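Local structure of protease LasA (Pseudomonas aeruginosa, 3IT5) at residues A[60-63]-A[67-70]. The protein is a secreted zinc metalloprotease of the M23 family that cuts pentaglycine cross-links in staphylococcal cell walls and contributes to the breakdown of host elastin. Numbering follows the deposited sequence.
Sequences RVLS and VRVT
Two arginines, Arg-60 and Arg-68, sit directly across from each other on one face of this hairpin, yet their guanidinium groups stay apart, with NH1 of Arg-60 6.7 Å from NH1 of Arg-68. The end of the Leu-62 side chain reaches over to the arginine side: its CD1 lies 4.3 Å from CB of Arg-68 and also approaches that residue's guanidinium obliquely. The Arg-68 end is turned to the neighbouring strand, where NE bonds OD1 of Asn-78, while the end of Arg-60 leads away from residues 67-70. Underneath, the two arginine backbones form an antiparallel hydrogen-bonded pair: Arg-60 N donates to Arg-68 O at 2.9 Å, and Arg-68 N returns a bond to Arg-60 O at 3.1 Å, both nearly straight. That same Arg-60 O also takes a CH···O contact from CA of Val-67, 3.4 Å away. This is the hairpin of strands 57-63 and 66-70 in the antiparallel sheet of the M23 peptidase domain; strand 75-83 continues the sheet beyond 66-70. Next to the turn the pairing slips into a classic beta bulge, Leu-62 and Ser-63 both facing Gln-66, and Ser-63 OG bonds Cys-65 N and Glu-112 OE2. On the other face, Val-61 and Val-67 form the non-hydrogen-bonded pair. Chi1 of 167° puts Val-67 CG1 anti to the backbone N, 4.0 Å from Arg-60 O, and CG2 beside that N, facing Val-61 CG2 at a loose 4.4 Å. Val-67 is buried against Leu-99 and Ile-85. This outer hairpin stands away from the metal site, the zinc ion about 14 Å from the Arg-68 side chain.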
ATOM      1  N   ARG A  60      -2.059  10.722  10.466  1.00  6.55           N
ATOM      2  CA  ARG A  60      -2.921  10.418  11.596  1.00  7.15           C
ATOM      3  C   ARG A  60      -2.555   9.027  12.092  1.00  7.14           C
ATOM      4  O   ARG A  60      -2.648   8.056  11.340  1.00  7.23           O
ATOM      5  CB  ARG A  60      -4.402  10.468  11.197  1.00  7.59           C
ATOM      6  CG  ARG A  60      -5.385   9.977  12.286  1.00  8.80           C
ATOM      7  CD  ARG A  60      -5.545  11.000  13.416  1.00  9.98           C
ATOM      8  NE  ARG A  60      -6.712  10.797  14.290  1.00 10.72           N
ATOM      9  CZ  ARG A  60      -7.876  10.252  13.929  1.00 11.97           C
ATOM     10  NH1 ARG A  60      -8.091   9.841  12.684  1.00 12.13           N
ATOM     11  NH2 ARG A  60      -8.853  10.136  14.821  1.00 11.46           N
ATOM     12  N   VAL A  61      -2.118   8.931  13.345  1.00  7.24           N
ATOM     13  CA  VAL A  61      -1.933   7.625  13.975  1.00  7.40           C
ATOM     14  C   VAL A  61      -3.250   7.228  14.648  1.00  7.64           C
ATOM     15  O   VAL A  61      -3.569   7.681  15.757  1.00  7.61           O
ATOM     16  CB  VAL A  61      -0.736   7.590  14.963  1.00  7.53           C
ATOM     17  CG1 VAL A  61      -0.561   6.190  15.563  1.00  7.23           C
ATOM     18  CG2 VAL A  61       0.551   8.011  14.259  1.00  7.24           C
ATOM     19  N   LEU A  62      -4.015   6.397  13.944  1.00  7.88           N
ATOM     20  CA  LEU A  62      -5.332   5.942  14.399  1.00  8.15           C
ATOM     21  C   LEU A  62      -5.230   4.924  15.534  1.00  7.99           C
ATOM     22  O   LEU A  62      -6.115   4.842  16.384  1.00  7.77           O
ATOM     23  CB  LEU A  62      -6.130   5.361  13.221  1.00  8.22           C
ATOM     24  CG  LEU A  62      -6.732   6.392  12.256  1.00  8.64           C
ATOM     25  CD1 LEU A  62      -6.674   5.923  10.808  1.00  8.85           C
ATOM     26  CD2 LEU A  62      -8.157   6.741  12.658  1.00  9.50           C
ATOM     27  N   SER A  63      -4.139   4.158  15.536  1.00  8.09           N
ATOM     28  CA  SER A  63      -3.875   3.142  16.549  1.00  7.95           C
ATOM     29  C   SER A  63      -2.444   2.634  16.384  1.00  7.89           C
ATOM     30  O   SER A  63      -1.759   3.013  15.430  1.00  7.74           O
ATOM     31  CB  SER A  63      -4.861   1.977  16.414  1.00  8.08           C
ATOM     32  OG  SER A  63      -4.572   1.201  15.263  1.00  8.38           O
ATOM     33  N   VAL A  67      -2.253   3.719  10.267  1.00  5.99           N
ATOM     34  CA  VAL A  67      -1.786   5.067   9.926  1.00  6.15           C
ATOM     35  C   VAL A  67      -2.445   5.515   8.622  1.00  6.24           C
ATOM     36  O   VAL A  67      -2.657   4.700   7.716  1.00  6.35           O
ATOM     37  CB  VAL A  67      -0.236   5.099   9.740  1.00  6.23           C
ATOM     38  CG1 VAL A  67       0.231   6.401   9.078  1.00  6.45           C
ATOM     39  CG2 VAL A  67       0.478   4.911  11.073  1.00  6.32           C
ATOM     40  N   ARG A  68      -2.767   6.804   8.538  1.00  6.12           N
ATOM     41  CA  ARG A  68      -3.264   7.422   7.309  1.00  6.23           C
ATOM     42  C   ARG A  68      -2.390   8.634   6.964  1.00  6.12           C
ATOM     43  O   ARG A  68      -2.005   9.404   7.849  1.00  6.09           O
ATOM     44  CB  ARG A  68      -4.742   7.823   7.480  1.00  6.59           C
ATOM     45  CG  ARG A  68      -5.383   8.633   6.336  1.00  7.59           C
ATOM     46  CD  ARG A  68      -6.252   7.789   5.378  1.00  9.86           C
ATOM     47  NE  ARG A  68      -7.056   6.768   6.056  1.00 11.03           N
ATOM     48  CZ  ARG A  68      -8.313   6.918   6.473  1.00 12.04           C
ATOM     49  NH1 ARG A  68      -8.967   8.063   6.292  1.00 13.31           N
ATOM     50  NH2 ARG A  68      -8.925   5.904   7.071  1.00 12.36           N
ATOM     51  N   VAL A  69      -2.062   8.787   5.682  1.00  5.99           N
ATOM     52  CA  VAL A  69      -1.339   9.967   5.205  1.00  5.67           C
ATOM     53  C   VAL A  69      -2.265  10.744   4.269  1.00  5.69           C
ATOM     54  O   VAL A  69      -2.730  10.210   3.260  1.00  5.50           O
ATOM     55  CB  VAL A  69       0.004   9.594   4.515  1.00  5.50           C
ATOM     56  CG1 VAL A  69       0.751  10.845   4.044  1.00  5.87           C
ATOM     57  CG2 VAL A  69       0.887   8.791   5.468  1.00  5.62           C
ATOM     58  N   THR A  70      -2.544  11.997   4.622  1.00  5.53           N
ATOM     59  CA  THR A  70      -3.546  12.789   3.920  1.00  5.35           C
ATOM     60  C   THR A  70      -2.938  14.021   3.250  1.00  5.63           C
ATOM     61  O   THR A  70      -2.379  14.893   3.925  1.00  5.59           O
ATOM     62  CB  THR A  70      -4.681  13.213   4.880  1.00  5.44           C
ATOM     63  OG1 THR A  70      -5.177  12.056   5.575  1.00  5.00           O
ATOM     64  CG2 THR A  70      -5.818  13.891   4.115  1.00  5.16           C
TER